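Local coordinates for protein restriction endonuclease PacI (Pseudomonas alcaligenes, PDB 3M7K) that cleaves DNA at a rare eight-base-pair target site as an HNH restriction endonuclease with a beta-beta-alpha-metal active site, at residues G26-T29 and W30-S34; A49-L52 and A53-G56. All coordinates share one frame; numbering follows the deposited sequence. Where two conformers were deposited one is given.

In the fold
From the N terminus, the chain first runs through Cys4 and Cys7, then Cys24, to the zinc site that Cys27 completes at the start of helix 25-40. Contact 1 lies here, on a helix that presents side chains to the DNA. After the link that follows, helix 48-55 carries contact 2. Each contact is one continuous stretch joined at i to i+4 spacing, so neither closes a long loop; they come in series, without crossing. The two helices nonetheless meet: Phe51 packs on Thr29 and Leu33, and Tyr55 OH makes a weak hydrogen bond to Thr29 OG1. Contact 2 thereby lies between the DNA-binding helix and the strands 90-93 and 105-108.

Contact 1. Residues G26-T29 and W30-S34; sequences GCMT and WQNLS. With PT (platinum (II) ion), chain G; ZN (zinc ion), chain E; nucleotides of chain C.
The side-chain amide of Asn32 lies between Met28 O on one face, 3.4 Å from CG, and the base of DA2 of chain C on the other, whose C8 is 3.3 Å from the same carbon. Its two polar atoms make a pair of bonds to DA3 of chain C: OD1 accepts from N6 at 2.9 Å and ND2 donates to N7 at 3.1 Å, the latter at 163°. Over one face of the Trp30 indole, toward its rim, sits Ser34 OG, bonded to Trp30 O. With Asn32 CG anti to its carbonyl carbon (chi1 -77°), the amide leans back along the helix over Met28 O. ND2 also donates to a water that gives its hydrogens to Thr29 OG1, itself bonded to Lys25 O, and to OP2 of DA3. A leucine at Asn32 would probably leave N6 and N7 of that adenine without their paired partners and the water without its donor. SD of the bent Met28 chain, with Met23, binds a platinum ion (2.1 Å), probably not native, and lies 3.5 Å from DA3 C8, CE packing on Gln31. Four i to i+4 backbone bonds join 26-29 to 30-34, and Ser34 N to Trp30 O adds a fifth. The arrangement is consistent with a recognition helix, held to zinc through Cys27 SG (2.3 Å), reading an adenine by the bidentate asparagine pairing common in DNA-binding proteins.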
loop_
_atom_site.group_PDB
_atom_site.type_symbol
_atom_site.label_atom_id
_atom_site.label_comp_id
_atom_site.label_asym_id
_atom_site.label_seq_id
_atom_site.Cartn_x
_atom_site.Cartn_y
_atom_site.Cartn_z
ATOM N N GLY A 26 -18.129 -5.723 16.261
ATOM C CA GLY A 26 -18.314 -7.075 15.707
ATOM C C GLY A 26 -19.435 -7.133 14.687
ATOM O O GLY A 26 -19.301 -7.745 13.604
ATOM N N CYS A 27 -20.542 -6.482 15.019
ATOM C CA CYS A 27 -21.698 -6.450 14.126
ATOM C C CYS A 27 -21.403 -5.646 12.858
ATOM O O CYS A 27 -21.758 -6.067 11.755
ATOM C CB CYS A 27 -22.931 -5.889 14.843
ATOM S SG CYS A 27 -23.756 -7.043 16.002
ATOM N N MET A 28 -20.771 -4.490 13.017
ATOM C CA MET A 28 -20.419 -3.650 11.871
ATOM C C MET A 28 -19.373 -4.357 11.003
ATOM O O MET A 28 -19.478 -4.351 9.777
ATOM C CB MET A 28 -19.955 -2.263 12.340
ATOM C CG MET A 28 -19.445 -1.308 11.257
ATOM S SD MET A 28 -20.708 -0.320 10.422
ATOM C CE MET A 28 -21.404 -1.513 9.259
ATOM N N THR A 29 -18.376 -4.987 11.627
ATOM C CA THR A 29 -17.369 -5.703 10.845
ATOM C C THR A 29 -17.990 -6.906 10.113
ATOM O O THR A 29 -17.681 -7.139 8.951
ATOM C CB THR A 29 -16.135 -6.083 11.664
ATOM O OG1 THR A 29 -15.560 -4.886 12.194
ATOM C CG2 THR A 29 -15.093 -6.742 10.782
ATOM N N TRP A 30 -18.893 -7.630 10.769
ATOM C CA TRP A 30 -19.598 -8.725 10.095
ATOM C C TRP A 30 -20.423 -8.249 8.898
ATOM O O TRP A 30 -20.396 -8.888 7.833
ATOM C CB TRP A 30 -20.490 -9.522 11.061
ATOM C CG TRP A 30 -21.416 -10.490 10.341
ATOM C CD1 TRP A 30 -22.774 -10.385 10.216
ATOM C CD2 TRP A 30 -21.038 -11.677 9.628
ATOM N NE1 TRP A 30 -23.269 -11.446 9.488
ATOM C CE2 TRP A 30 -22.228 -12.253 9.116
ATOM C CE3 TRP A 30 -19.811 -12.311 9.373
ATOM C CZ2 TRP A 30 -22.231 -13.439 8.366
ATOM C CZ3 TRP A 30 -19.813 -13.499 8.642
ATOM C CH2 TRP A 30 -21.017 -14.052 8.153
ATOM N N GLN A 31 -21.153 -7.146 9.074
ATOM C CA GLN A 31 -21.951 -6.542 7.990
ATOM C C GLN A 31 -21.047 -6.192 6.799
ATOM O O GLN A 31 -21.372 -6.500 5.645
ATOM C CB GLN A 31 -22.679 -5.281 8.508
ATOM C CG GLN A 31 -23.578 -4.562 7.490
ATOM C CD GLN A 31 -24.266 -3.288 8.060
ATOM O OE1 GLN A 31 -24.427 -2.285 7.356
ATOM N NE2 GLN A 31 -24.671 -3.338 9.336
ATOM N N ASN A 32 -19.891 -5.589 7.095
ATOM C CA ASN A 32 -18.952 -5.204 6.055
ATOM C C ASN A 32 -18.403 -6.430 5.344
ATOM O O ASN A 32 -18.302 -6.440 4.124
ATOM C CB ASN A 32 -17.800 -4.375 6.642
ATOM C CG ASN A 32 -18.206 -2.925 6.928
ATOM O OD1 ASN A 32 -18.998 -2.330 6.189
ATOM N ND2 ASN A 32 -17.659 -2.354 7.995
ATOM N N LEU A 33 -18.025 -7.444 6.122
ATOM C CA LEU A 33 -17.469 -8.675 5.582
ATOM C C LEU A 33 -18.455 -9.294 4.590
ATOM O O LEU A 33 -18.065 -9.649 3.476
ATOM C CB LEU A 33 -17.114 -9.642 6.720
ATOM C CG LEU A 33 -16.313 -10.900 6.386
ATOM C CD1 LEU A 33 -15.573 -11.393 7.617
ATOM C CD2 LEU A 33 -17.247 -11.979 5.872
ATOM N N SER A 34 -19.724 -9.390 4.991
ATOM C CA SER A 34 -20.797 -9.952 4.144
ATOM C C SER A 34 -21.021 -9.186 2.846
ATOM O O SER A 34 -20.986 -9.773 1.760
ATOM C CB SER A 34 -22.117 -10.026 4.915
ATOM O OG SER A 34 -22.001 -10.920 6.006
HETATM PT PT PT G . -22.324 0.600 11.405
HETATM ZN ZN ZN E . -23.273 -6.296 18.121
ATOM P P DA C 3 -14.414 1.106 11.118
ATOM O OP1 DA C 3 -13.313 1.352 12.081
ATOM O OP2 DA C 3 -15.182 -0.165 11.197
ATOM O "O5'" DA C 3 -15.474 2.275 11.179
ATOM C "C5'" DA C 3 -15.123 3.576 11.606
ATOM C "C4'" DA C 3 -16.301 4.530 11.396
ATOM O "O4'" DA C 3 -16.843 4.323 10.067
ATOM C "C3'" DA C 3 -17.510 4.354 12.312
ATOM O "O3'" DA C 3 -18.220 5.584 12.378
ATOM C "C2'" DA C 3 -18.357 3.321 11.573
ATOM C "C1'" DA C 3 -18.155 3.782 10.128
ATOM N N9 DA C 3 -18.252 2.715 9.129
ATOM C C8 DA C 3 -17.902 1.401 9.262
ATOM N N7 DA C 3 -18.095 0.692 8.173
ATOM C C5 DA C 3 -18.620 1.614 7.265
ATOM C C6 DA C 3 -19.040 1.522 5.911
ATOM N N6 DA C 3 -19.021 0.396 5.194
ATOM N N1 DA C 3 -19.482 2.646 5.307
ATOM C C2 DA C 3 -19.521 3.794 5.996
ATOM N N3 DA C 3 -19.152 4.006 7.258
ATOM C C4 DA C 3 -18.711 2.864 7.841
ATOM P P DA C 2 -11.244 -3.088 7.158
ATOM O OP1 DA C 2 -10.013 -2.821 7.931
ATOM O OP2 DA C 2 -12.127 -4.204 7.564
ATOM O "O5'" DA C 2 -12.147 -1.781 7.032
ATOM C "C5'" DA C 2 -11.558 -0.479 7.261
ATOM C "C4'" DA C 2 -12.620 0.530 7.679
ATOM O "O4'" DA C 2 -13.530 0.765 6.576
ATOM C "C3'" DA C 2 -13.526 0.126 8.836
ATOM O "O3'" DA C 2 -13.850 1.304 9.625
ATOM C "C2'" DA C 2 -14.768 -0.476 8.173
ATOM C "C1'" DA C 2 -14.849 0.320 6.864
ATOM N N9 DA C 2 -15.263 -0.426 5.672
ATOM C C8 DA C 2 -15.411 -1.778 5.491
ATOM N N7 DA C 2 -15.796 -2.130 4.278
ATOM C C5 DA C 2 -15.891 -0.918 3.612
ATOM C C6 DA C 2 -16.233 -0.585 2.283
ATOM N N6 DA C 2 -16.549 -1.510 1.370
ATOM N N1 DA C 2 -16.231 0.734 1.933
ATOM C C2 DA C 2 -15.915 1.647 2.861
ATOM N N3 DA C 2 -15.570 1.450 4.151
ATOM C C4 DA C 2 -15.574 0.136 4.453
HETATM O O HOH W 1 -15.851 -2.782 10.354
#

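Contact 2. Residues A49-L52 and A53-G56; sequences ATFL and AWYG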
loop_
_atom_site.group_PDB
_atom_site.type_symbol
_atom_site.label_atom_id
_atom_site.label_comp_id
_atom_site.label_asym_id
_atom_site.label_seq_id
_atom_site.Cartn_x
_atom_site.Cartn_y
_atom_site.Cartn_z
ATOM N N ALA A 49 -22.327 -15.996 14.082
ATOM C CA ALA A 49 -21.922 -16.569 15.384
ATOM C C ALA A 49 -20.439 -17.015 15.457
ATOM O O ALA A 49 -19.723 -16.723 16.446
ATOM C CB ALA A 49 -22.873 -17.736 15.789
ATOM N N THR A 50 -20.000 -17.729 14.420
ATOM C CA THR A 50 -18.600 -18.132 14.357
ATOM C C THR A 50 -17.696 -16.912 14.154
ATOM O O THR A 50 -16.628 -16.829 14.781
ATOM C CB THR A 50 -18.299 -19.266 13.324
ATOM O OG1 THR A 50 -16.888 -19.524 13.315
ATOM C CG2 THR A 50 -18.699 -18.877 11.927
ATOM N N PHE A 51 -18.127 -15.952 13.337
ATOM C CA PHE A 51 -17.333 -14.734 13.156
ATOM C C PHE A 51 -17.161 -13.973 14.457
ATOM O O PHE A 51 -16.064 -13.529 14.755
ATOM C CB PHE A 51 -17.894 -13.785 12.090
ATOM C CG PHE A 51 -17.124 -12.483 12.005
ATOM C CD1 PHE A 51 -15.846 -12.448 11.445
ATOM C CD2 PHE A 51 -17.644 -11.317 12.553
ATOM C CE1 PHE A 51 -15.118 -11.242 11.402
ATOM C CE2 PHE A 51 -16.935 -10.125 12.526
ATOM C CZ PHE A 51 -15.668 -10.085 11.948
ATOM N N LEU A 52 -18.240 -13.825 15.225
ATOM C CA LEU A 52 -18.181 -13.066 16.480
ATOM C C LEU A 52 -17.259 -13.734 17.490
ATOM O O LEU A 52 -16.519 -13.037 18.193
ATOM C CB LEU A 52 -19.569 -12.806 17.081
ATOM C CG LEU A 52 -20.539 -11.858 16.353
ATOM C CD1 LEU A 52 -21.824 -11.734 17.173
ATOM C CD2 LEU A 52 -19.966 -10.482 16.099
ATOM N N ALA A 53 -17.267 -15.066 17.535
ATOM C CA ALA A 53 -16.334 -15.787 18.403
ATOM C C ALA A 53 -14.899 -15.637 17.912
ATOM O O ALA A 53 -13.970 -15.506 18.710
ATOM C CB ALA A 53 -16.710 -17.280 18.520
ATOM N N TRP A 54 -14.728 -15.686 16.592
ATOM C CA TRP A 54 -13.420 -15.520 15.965
ATOM C C TRP A 54 -12.894 -14.105 16.225
ATOM O O TRP A 54 -11.706 -13.930 16.544
ATOM C CB TRP A 54 -13.524 -15.838 14.474
ATOM C CG TRP A 54 -12.239 -15.713 13.697
ATOM C CD1 TRP A 54 -11.291 -16.691 13.498
ATOM C CD2 TRP A 54 -11.766 -14.549 13.034
ATOM N NE1 TRP A 54 -10.255 -16.192 12.743
ATOM C CE2 TRP A 54 -10.521 -14.878 12.445
ATOM C CE3 TRP A 54 -12.273 -13.249 12.873
ATOM C CZ2 TRP A 54 -9.771 -13.946 11.699
ATOM C CZ3 TRP A 54 -11.525 -12.324 12.130
ATOM C CH2 TRP A 54 -10.291 -12.682 11.552
ATOM N N TYR A 55 -13.776 -13.112 16.128
ATOM C CA TYR A 55 -13.372 -11.702 16.201
ATOM C C TYR A 55 -12.977 -11.315 17.629
ATOM O O TYR A 55 -12.193 -10.378 17.841
ATOM C CB TYR A 55 -14.497 -10.786 15.685
ATOM C CG TYR A 55 -14.069 -9.365 15.294
ATOM C CD1 TYR A 55 -14.676 -8.253 15.876
ATOM C CD2 TYR A 55 -13.085 -9.142 14.327
ATOM C CE1 TYR A 55 -14.308 -6.942 15.518
ATOM C CE2 TYR A 55 -12.697 -7.835 13.965
ATOM C CZ TYR A 55 -13.327 -6.742 14.564
ATOM O OH TYR A 55 -12.971 -5.469 14.230
ATOM N N GLY A 56 -13.528 -12.040 18.600
ATOM C CA GLY A 56 -13.266 -11.778 20.001
ATOM C C GLY A 56 -13.585 -10.358 20.435
ATOM O O GLY A 56 -14.555 -9.733 19.979
HETATM O O HOH W 2 -16.807 -10.457 18.912
#
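Phe51 and the two aromatic residues that follow it by one turn, Trp54 and Tyr55, form the tight side of this helical contact. The phenyl ring lies beside that of Tyr55, both side chains pointing the same way, with planes 23° apart but slid so far that the rings barely overlap. Phe51 CZ comes within 3.6 Å of Tyr55 CD2, and Tyr55 CB sits over one phenyl face in a CH-pi contact, 4.2 Å from its centroid. Trp54 is crossed obliquely: Phe51 CE1 meets CE3 of the indole at 3.8 Å, again with little overlap. Their i, i+3, i+4 spacing puts all three on one flank, and with CG anti to the backbone N (chi1 175°) the Phe51 ring extends to meet the others as an aromatic cluster. Behind them the Tyr55 N to Phe51 O bond is short at 2.7 Å.

The other flank is looser. Ala49 and Ala53 are exposed and contribute little beyond their backbone bond, 3.2 Å from Ala53 N to Ala49 O. At the helix end, Gly56 turns the chain out with positive phi; its N keeps a weak bond to Leu52 O, and a water donating to both Leu52 O and Gly56 O bridges the last turn.

Leu52 packs on Cys7 and Arg9, beside the zinc site. Phe51 packs on Thr29 and Leu33 of helix 25-40 and, with Trp54, on Val91 of strand 90-93; Trp54 also touches Ala105 and, with Tyr55, Leu107 of strand 105-108, while Tyr55 OH is hydrogen-bonded to Leu89 O just before strand 90-93.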